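Local atomic coordinates of FHA domain-containing protein DDL (Arabidopsis thaliana, PDB entry 3VPY), a protein that probably recognises phosphothreonine through its forkhead-associated (FHA) domain, allowing it to bind Dicer-like1 in Arabidopsis. Residues 2-7 and 62-67; 67-72 and 79-84. All blocks are in the same frame, centred on the assembly; numbering follows the deposited sequence.

Interaction 1: residues 2-7 and 62-67; sequences LLFNEP and HAVIQY
The amide of Gln-66 meets the N-terminal arm at Glu-6 and Pro-7. Its NE2 donates to Glu-6 OE1 over 2.9 Å, and the N-H...O angle of 174° shows an almost straight bond. The acceptor lies in the amide plane, and carboxylate and amide are nearly coplanar, 27° apart, although the two side chains approach at a slant. Glu-6 OE1 uses its anti lone pair here and also bonds Ser-38 OG, so this oxygen has two partners.

The second N-H of the amide is equally well aimed: NE2 reaches the backbone O of Tyr-67 at 3.0 Å, again in the amide plane. A water donates to Gln-66 OE1, its O 2.7 Å from that atom, and also to the backbone O of Asn-5. With CG anti to the backbone N (chi1 175°), Gln-66 rises from strand 63-73, and a bend at chi2 brings its amide against Glu-6 and Pro-7. Pro-7 comes from the opposite direction and sets its CD 3.5 Å from Gln-66 CD.

Two residues earlier on both segments, Val-64 CG2 lies over one face of the Phe-4 ring, offset toward the rim, with its nearest ring atom, Phe-4 CE1, at 4.1 Å. Cys-39 of the adjacent strand 39-43 touches both of these side chains as well as Glu-6 and Gln-66.

Between residues 2-7 and 62-67 no backbone-to-backbone hydrogen bond forms. This part of the arm's attachment therefore rests on side chains and one water: a buried glutamine whose NE2 and OE1 are both satisfied, with the water linking its carbonyl to the arm's backbone.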
ATOM      1  N   LEU A   2      -7.642 -17.779   3.912  1.00 33.67           N
ATOM      2  CA  LEU A   2      -6.993 -16.450   3.922  1.00 31.99           C
ATOM      3  C   LEU A   2      -6.246 -16.306   5.236  1.00 31.33           C
ATOM      4  O   LEU A   2      -6.761 -16.688   6.283  1.00 32.15           O
ATOM      5  CB  LEU A   2      -7.997 -15.301   3.799  1.00 31.93           C
ATOM      6  CG  LEU A   2      -8.777 -15.078   2.501  1.00 33.02           C
ATOM      7  CD1 LEU A   2      -9.512 -13.756   2.576  1.00 31.03           C
ATOM      8  CD2 LEU A   2      -7.838 -15.105   1.297  1.00 32.91           C
ATOM      9  N   LEU A   3      -5.035 -15.762   5.174  1.00 29.54           N
ATOM     10  CA  LEU A   3      -4.154 -15.664   6.334  1.00 29.16           C
ATOM     11  C   LEU A   3      -4.209 -14.291   7.009  1.00 28.69           C
ATOM     12  O   LEU A   3      -3.336 -13.939   7.799  1.00 28.73           O
ATOM     13  CB  LEU A   3      -2.702 -15.983   5.928  1.00 29.12           C
ATOM     14  CG  LEU A   3      -2.421 -17.403   5.430  1.00 30.74           C
ATOM     15  CD1 LEU A   3      -0.952 -17.511   5.043  1.00 33.29           C
ATOM     16  CD2 LEU A   3      -2.810 -18.481   6.459  1.00 33.75           C
ATOM     17  N   PHE A   4      -5.237 -13.515   6.696  1.00 27.30           N
ATOM     18  CA  PHE A   4      -5.404 -12.222   7.335  1.00 26.56           C
ATOM     19  C   PHE A   4      -6.882 -11.898   7.459  1.00 26.83           C
ATOM     20  O   PHE A   4      -7.704 -12.401   6.693  1.00 26.63           O
ATOM     21  CB  PHE A   4      -4.706 -11.134   6.505  1.00 25.48           C
ATOM     22  CG  PHE A   4      -5.358 -10.894   5.180  1.00 25.44           C
ATOM     23  CD1 PHE A   4      -6.275  -9.860   5.025  1.00 26.80           C
ATOM     24  CD2 PHE A   4      -5.087 -11.729   4.092  1.00 27.23           C
ATOM     25  CE1 PHE A   4      -6.896  -9.654   3.801  1.00 27.41           C
ATOM     26  CE2 PHE A   4      -5.718 -11.531   2.862  1.00 26.30           C
ATOM     27  CZ  PHE A   4      -6.611 -10.485   2.719  1.00 26.15           C
ATOM     28  N   ASN A   5      -7.194 -11.056   8.440  1.00 26.51           N
ATOM     29  CA  ASN A   5      -8.501 -10.451   8.596  1.00 26.64           C
ATOM     30  C   ASN A   5      -8.375  -8.959   8.365  1.00 25.05           C
ATOM     31  O   ASN A   5      -7.331  -8.378   8.641  1.00 25.04           O
ATOM     32  CB  ASN A   5      -9.008 -10.678  10.015  1.00 28.50           C
ATOM     33  CG  ASN A   5      -9.695 -12.009  10.175  1.00 30.44           C
ATOM     34  OD1 ASN A   5     -10.725 -12.274   9.539  1.00 31.95           O
ATOM     35  ND2 ASN A   5      -9.137 -12.860  11.031  1.00 33.50           N
ATOM     36  N   GLU A   6      -9.429  -8.343   7.849  1.00 24.53           N
ATOM     37  CA  GLU A   6      -9.518  -6.887   7.846  1.00 23.02           C
ATOM     38  C   GLU A   6     -10.000  -6.384   9.214  1.00 22.64           C
ATOM     39  O   GLU A   6     -10.905  -6.975   9.823  1.00 23.65           O
ATOM     40  CB  GLU A   6     -10.462  -6.393   6.758  1.00 23.44           C
ATOM     41  CG  GLU A   6      -9.994  -6.633   5.365  1.00 23.95           C
ATOM     42  CD  GLU A   6     -10.756  -5.792   4.386  1.00 26.39           C
ATOM     43  OE1 GLU A   6     -10.431  -4.592   4.227  1.00 22.45           O
ATOM     44  OE2 GLU A   6     -11.696  -6.337   3.780  1.00 29.74           O
ATOM     45  N   PRO A   7      -9.398  -5.293   9.710  1.00 21.16           N
ATOM     46  CA  PRO A   7      -9.782  -4.802  11.028  1.00 21.89           C
ATOM     47  C   PRO A   7     -11.086  -3.985  10.970  1.00 22.61           C
ATOM     48  O   PRO A   7     -11.505  -3.605   9.881  1.00 21.75           O
ATOM     49  CB  PRO A   7      -8.589  -3.925  11.419  1.00 21.17           C
ATOM     50  CG  PRO A   7      -8.116  -3.374  10.137  1.00 19.46           C
ATOM     51  CD  PRO A   7      -8.330  -4.464   9.103  1.00 20.27           C
ATOM     52  N   HIS A  62       1.644 -13.307   0.905  1.00 13.81           N
ATOM     53  CA  HIS A  62       2.904 -12.711   1.314  1.00 13.91           C
ATOM     54  C   HIS A  62       2.669 -11.493   2.190  1.00 13.19           C
ATOM     55  O   HIS A  62       3.219 -11.404   3.279  1.00 13.88           O
ATOM     56  CB  HIS A  62       3.721 -12.302   0.084  1.00 13.11           C
ATOM     57  CG  HIS A  62       5.185 -12.169   0.345  1.00 13.17           C
ATOM     58  ND1 HIS A  62       5.758 -11.100   0.997  1.00 17.47           N
ATOM     59  CD2 HIS A  62       6.205 -13.000   0.023  1.00 12.74           C
ATOM     60  CE1 HIS A  62       7.068 -11.272   1.053  1.00 11.30           C
ATOM     61  NE2 HIS A  62       7.362 -12.417   0.471  1.00 16.61           N
ATOM     62  N   ALA A  63       1.864 -10.553   1.708  1.00 12.28           N
ATOM     63  CA  ALA A  63       1.655  -9.282   2.420  1.00 12.38           C
ATOM     64  C   ALA A  63       0.300  -8.733   2.017  1.00 11.79           C
ATOM     65  O   ALA A  63      -0.223  -9.075   0.946  1.00 11.88           O
ATOM     66  CB  ALA A  63       2.727  -8.291   2.058  1.00 11.87           C
ATOM     67  N   VAL A  64      -0.268  -7.878   2.865  1.00 12.18           N
ATOM     68  CA  VAL A  64      -1.466  -7.130   2.486  1.00 13.42           C
ATOM     69  C   VAL A  64      -1.195  -5.615   2.584  1.00 12.73           C
ATOM     70  O   VAL A  64      -0.406  -5.172   3.419  1.00 13.27           O
ATOM     71  CB  VAL A  64      -2.704  -7.560   3.347  1.00 14.87           C
ATOM     72  CG1 VAL A  64      -2.533  -7.222   4.846  1.00 15.40           C
ATOM     73  CG2 VAL A  64      -3.971  -6.951   2.815  1.00 20.49           C
ATOM     74  N   ILE A  65      -1.796  -4.844   1.695  1.00 12.46           N
ATOM     75  CA  ILE A  65      -1.933  -3.402   1.937  1.00 12.30           C
ATOM     76  C   ILE A  65      -3.376  -3.180   2.364  1.00 13.24           C
ATOM     77  O   ILE A  65      -4.317  -3.494   1.613  1.00 13.12           O
ATOM     78  CB  ILE A  65      -1.537  -2.536   0.719  1.00 11.98           C
ATOM     79  CG1 ILE A  65      -0.016  -2.621   0.529  1.00 11.81           C
ATOM     80  CG2 ILE A  65      -1.972  -1.070   0.944  1.00 13.37           C
ATOM     81  CD1 ILE A  65       0.561  -1.929  -0.712  1.00 12.20           C
ATOM     82  N   GLN A  66      -3.520  -2.696   3.603  1.00 12.63           N
ATOM     83  CA  GLN A  66      -4.799  -2.556   4.265  1.00 13.91           C
ATOM     84  C   GLN A  66      -5.070  -1.081   4.459  1.00 13.37           C
ATOM     85  O   GLN A  66      -4.236  -0.389   5.061  1.00 13.20           O
ATOM     86  CB  GLN A  66      -4.737  -3.225   5.642  1.00 14.06           C
ATOM     87  CG  GLN A  66      -6.007  -3.018   6.455  1.00 15.76           C
ATOM     88  CD  GLN A  66      -7.171  -3.807   5.892  1.00 17.88           C
ATOM     89  OE1 GLN A  66      -7.105  -5.039   5.799  1.00 18.92           O
ATOM     90  NE2 GLN A  66      -8.237  -3.111   5.500  1.00 17.59           N
ATOM     91  N   TYR A  67      -6.190  -0.599   3.921  1.00 13.28           N
ATOM     92  CA  TYR A  67      -6.657   0.764   4.196  1.00 13.33           C
ATOM     93  C   TYR A  67      -7.389   0.801   5.522  1.00 14.62           C
ATOM     94  O   TYR A  67      -8.183  -0.078   5.799  1.00 16.61           O
ATOM     95  CB  TYR A  67      -7.518   1.308   3.026  1.00 14.70           C
ATOM     96  CG  TYR A  67      -6.648   1.594   1.837  1.00 13.25           C
ATOM     97  CD1 TYR A  67      -5.903   2.763   1.775  1.00 14.08           C
ATOM     98  CD2 TYR A  67      -6.508   0.666   0.807  1.00 14.05           C
ATOM     99  CE1 TYR A  67      -5.034   3.014   0.724  1.00 14.62           C
ATOM    100  CE2 TYR A  67      -5.644   0.915  -0.266  1.00 14.04           C
ATOM    101  CZ  TYR A  67      -4.925   2.096  -0.301  1.00 13.53           C
ATOM    102  OH  TYR A  67      -4.054   2.333  -1.347  1.00 14.75           O
TER
HETATM  103  O   HOH W   1      -5.467  -6.548   7.329  1.00 21.14           O

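Interaction 2: residues 67-72 and 79-84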
ATOM      1  N   TYR A  67      -6.190  -0.599   3.921  1.00 13.28           N
ATOM      2  CA  TYR A  67      -6.657   0.764   4.196  1.00 13.33           C
ATOM      3  C   TYR A  67      -7.389   0.801   5.522  1.00 14.62           C
ATOM      4  O   TYR A  67      -8.183  -0.078   5.799  1.00 16.61           O
ATOM      5  CB  TYR A  67      -7.518   1.308   3.026  1.00 14.70           C
ATOM      6  CG  TYR A  67      -6.648   1.594   1.837  1.00 13.25           C
ATOM      7  CD1 TYR A  67      -5.903   2.763   1.775  1.00 14.08           C
ATOM      8  CD2 TYR A  67      -6.508   0.666   0.807  1.00 14.05           C
ATOM      9  CE1 TYR A  67      -5.034   3.014   0.724  1.00 14.62           C
ATOM     10  CE2 TYR A  67      -5.644   0.915  -0.266  1.00 14.04           C
ATOM     11  CZ  TYR A  67      -4.925   2.096  -0.301  1.00 13.53           C
ATOM     12  OH  TYR A  67      -4.054   2.333  -1.347  1.00 14.75           O
ATOM     13  N   ARG A  68      -7.056   1.800   6.343  1.00 13.59           N
ATOM     14  CA  ARG A  68      -7.595   1.988   7.691  1.00 14.52           C
ATOM     15  C   ARG A  68      -8.021   3.435   7.922  1.00 14.69           C
ATOM     16  O   ARG A  68      -7.268   4.381   7.609  1.00 14.59           O
ATOM     17  CB  ARG A  68      -6.533   1.595   8.737  1.00 13.92           C
ATOM     18  CG  ARG A  68      -6.134   0.114   8.702  1.00 14.02           C
ATOM     19  CD  ARG A  68      -4.871  -0.114   9.530  1.00 14.81           C
ATOM     20  NE  ARG A  68      -5.140   0.118  10.953  1.00 15.45           N
ATOM     21  CZ  ARG A  68      -4.239   0.518  11.850  1.00 14.59           C
ATOM     22  NH1 ARG A  68      -2.989   0.770  11.492  1.00 19.46           N
ATOM     23  NH2 ARG A  68      -4.599   0.718  13.112  1.00 17.17           N
ATOM     24  N   GLU A  69      -9.225   3.604   8.470  1.00 15.83           N
ATOM     25  CA  GLU A  69      -9.715   4.927   8.842  1.00 18.08           C
ATOM     26  C   GLU A  69      -9.142   5.299  10.199  1.00 18.94           C
ATOM     27  O   GLU A  69      -9.373   4.592  11.204  1.00 20.17           O
ATOM     28  CB  GLU A  69     -11.249   4.934   8.873  1.00 19.17           C
ATOM     29  CG  GLU A  69     -11.871   6.312   8.953  1.00 20.38           C
ATOM     30  CD  GLU A  69     -13.396   6.241   8.958  1.00 22.95           C
ATOM     31  OE1 GLU A  69     -13.974   5.748   9.948  1.00 27.22           O
ATOM     32  OE2 GLU A  69     -14.008   6.676   7.965  1.00 28.77           O
HETATM   33  N   MSE A  70      -8.398   6.407  10.231  1.00 18.87           N
HETATM   34  CA  MSE A  70      -7.747   6.887  11.468  1.00 19.48           C
HETATM   35  C   MSE A  70      -8.090   8.345  11.700  1.00 20.44           C
HETATM   36  O   MSE A  70      -8.611   9.009  10.816  1.00 20.09           O
HETATM   37  CB  MSE A  70      -6.228   6.790  11.317  1.00 19.06           C
HETATM   38  CG  MSE A  70      -5.725   5.472  10.768  1.00 18.72           C
HETATM   39 SE   MSE A  70      -6.019   4.018  12.037  1.00 27.47          SE
HETATM   40  CE  MSE A  70      -4.636   4.475  13.341  1.00 21.72           C
ATOM     41  N   GLU A  71      -7.728   8.869  12.866  1.00 21.92           N
ATOM     42  CA  GLU A  71      -7.885  10.307  13.143  1.00 23.84           C
ATOM     43  C   GLU A  71      -7.028  11.191  12.244  1.00 24.02           C
ATOM     44  O   GLU A  71      -5.978  10.775  11.742  1.00 22.95           O
ATOM     45  CB  GLU A  71      -7.583  10.603  14.597  1.00 24.94           C
ATOM     46  CG  GLU A  71      -8.664  10.081  15.510  1.00 27.08           C
ATOM     47  CD  GLU A  71      -8.492  10.487  16.963  1.00 31.13           C
ATOM     48  OE1 GLU A  71      -7.478  11.126  17.324  1.00 31.54           O
ATOM     49  OE2 GLU A  71      -9.396  10.155  17.749  1.00 33.29           O
ATOM     50  N   LYS A  72      -7.496  12.409  12.030  1.00 25.48           N
ATOM     51  CA  LYS A  72      -6.731  13.388  11.266  1.00 26.83           C
ATOM     52  C   LYS A  72      -6.915  14.727  11.928  1.00 28.51           C
ATOM     53  O   LYS A  72      -8.040  15.197  12.069  1.00 28.01           O
ATOM     54  CB  LYS A  72      -7.223  13.474   9.824  1.00 27.17           C
ATOM     55  CG  LYS A  72      -6.747  14.741   9.078  1.00 29.59           C
ATOM     56  CD  LYS A  72      -7.807  15.245   8.122  1.00 34.29           C
ATOM     57  CE  LYS A  72      -7.190  15.683   6.804  1.00 36.61           C
ATOM     58  NZ  LYS A  72      -8.242  15.945   5.779  1.00 37.72           N
HETATM   59  N   MSE A  79     -10.786  18.071  14.924  1.00 44.24           N
HETATM   60  CA  MSE A  79     -10.582  16.669  14.545  1.00 42.45           C
HETATM   61  C   MSE A  79     -11.379  16.253  13.321  1.00 39.51           C
HETATM   62  O   MSE A  79     -12.529  16.661  13.126  1.00 39.92           O
HETATM   63  CB  MSE A  79     -10.885  15.718  15.708  1.00 44.39           C
HETATM   64  CG  MSE A  79      -9.860  14.590  15.866  1.00 50.26           C
HETATM   65 SE   MSE A  79      -8.051  15.291  16.203  1.00 67.44          SE
HETATM   66  CE  MSE A  79      -8.408  16.431  17.745  1.00 64.24           C
ATOM     67  N   GLY A  80     -10.732  15.449  12.487  1.00 35.26           N
ATOM     68  CA  GLY A  80     -11.380  14.796  11.370  1.00 31.60           C
ATOM     69  C   GLY A  80     -10.898  13.361  11.301  1.00 29.14           C
ATOM     70  O   GLY A  80     -10.487  12.780  12.308  1.00 27.85           O
ATOM     71  N   LYS A  81     -10.950  12.791  10.105  1.00 27.08           N
ATOM     72  CA  LYS A  81     -10.487  11.425   9.889  1.00 25.80           C
ATOM     73  C   LYS A  81      -9.918  11.332   8.504  1.00 24.12           C
ATOM     74  O   LYS A  81     -10.165  12.186   7.661  1.00 24.27           O
ATOM     75  CB  LYS A  81     -11.636  10.426  10.032  1.00 26.60           C
ATOM     76  CG  LYS A  81     -12.728  10.581   8.980  1.00 28.46           C
ATOM     77  CD  LYS A  81     -13.956   9.770   9.350  1.00 31.70           C
ATOM     78  CE  LYS A  81     -14.986   9.827   8.239  1.00 31.95           C
ATOM     79  NZ  LYS A  81     -15.887   8.650   8.255  1.00 30.86           N
ATOM     80  N   GLN A  82      -9.148  10.283   8.268  1.00 22.90           N
ATOM     81  CA  GLN A  82      -8.666  10.007   6.937  1.00 21.70           C
ATOM     82  C   GLN A  82      -8.519   8.508   6.791  1.00 20.83           C
ATOM     83  O   GLN A  82      -8.438   7.791   7.783  1.00 21.61           O
ATOM     84  CB  GLN A  82      -7.317  10.680   6.731  1.00 22.18           C
ATOM     85  CG  GLN A  82      -6.313  10.305   7.797  1.00 24.66           C
ATOM     86  CD  GLN A  82      -5.061  11.143   7.742  1.00 28.54           C
ATOM     87  OE1 GLN A  82      -4.654  11.598   6.674  1.00 28.68           O
ATOM     88  NE2 GLN A  82      -4.433  11.342   8.899  1.00 29.43           N
ATOM     89  N   VAL A  83      -8.509   8.037   5.553  1.00 18.49           N
ATOM     90  CA  VAL A  83      -8.251   6.631   5.288  1.00 17.69           C
ATOM     91  C   VAL A  83      -6.888   6.520   4.621  1.00 17.13           C
ATOM     92  O   VAL A  83      -6.671   7.090   3.532  1.00 17.45           O
ATOM     93  CB  VAL A  83      -9.328   6.025   4.382  1.00 18.24           C
ATOM     94  CG1 VAL A  83      -8.969   4.587   3.992  1.00 15.60           C
ATOM     95  CG2 VAL A  83     -10.693   6.080   5.076  1.00 18.46           C
ATOM     96  N   LYS A  84      -6.005   5.730   5.232  1.00 14.73           N
ATOM     97  CA  LYS A  84      -4.608   5.664   4.812  1.00 14.18           C
ATOM     98  C   LYS A  84      -4.143   4.239   4.615  1.00 13.18           C
ATOM     99  O   LYS A  84      -4.688   3.326   5.238  1.00 12.52           O
ATOM    100  CB  LYS A  84      -3.712   6.336   5.857  1.00 14.46           C
ATOM    101  CG  LYS A  84      -4.066   7.800   6.061  1.00 17.23           C
ATOM    102  CD  LYS A  84      -3.030   8.502   6.909  1.00 20.82           C
ATOM    103  CE  LYS A  84      -3.111   8.019   8.349  1.00 21.99           C
ATOM    104  NZ  LYS A  84      -2.008   8.583   9.180  1.00 22.65           N
TER
HETATM  105  O   HOH W   2     -16.648   5.944  10.217  1.00 43.12           O
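Lys-81 NZ and Glu-69 OE2 form a salt bridge of 2.7 Å, the ammonium meeting the oxygen from above the carboxylate plane, 47° out of it. The CG of Lys-81 sits between its backbone N and carbonyl carbon (chi1 64°), and the extended chain beyond carries NZ across to Glu-69. The other oxygen, Glu-69 OE1, accepts a hydrogen bond from a water that is only weakly linked to Lys-81 NZ. Were Glu-69 replaced by alanine, the Lys-81 ammonium would probably lose its carboxylate mate, and the Lys-81 CD and CE methylenes, no longer packed on that carboxylate, would be freer to turn.

Backbone bonds join Arg-68 with Lys-84, Met-70 with Gln-82 and Lys-72 with Gly-80, each pair in both directions. These hydrogen-bonded pairs, separated by the non-hydrogen-bonded pairs Glu-69/Val-83 and Glu-71/Lys-81, define the antiparallel beta hairpin of strands 63-73 and 79-89, part of the mixed sheet of the FHA domain. At 3.3 Å, Gln-82 NE2 adds a longer bond to Glu-71 O, and the Gln-82 chain crosses Lys-72 at about a right angle, NE2 lying 3.6 Å from Lys-72 CB.

On the face carrying Arg-68, the selenium of selenomethionine Met-70 lies over one face of the guanidinium, offset toward its rim, while Arg-68 NE pairs with Glu-9 and Lys-84 NZ with Glu-110. On the face carrying Glu-69 and Val-83, Val-83 CG1 packs against Tyr-67 CB at 3.7 Å.

In the fold
Both contacts use strand 63-73 and share Tyr-67, yet their centres lie 18 Å apart. They come in series: interaction 1 joins residues 2-7 to the first part of the strand, with 54 residues between the segments, whereas interaction 2 follows on its later part and closes a local hairpin with strand 79-89. Within the mixed sheet, 63-73 runs between 39-43 and 79-89. The two contacts touch where Pro-7 CG lies 4.3 Å from Arg-68 CG. One strand thus joins the N-terminal arm, which precedes strand 18-23, to a hairpin reaching the surface, linking both to the sheet framework of this phosphothreonine-recognition domain.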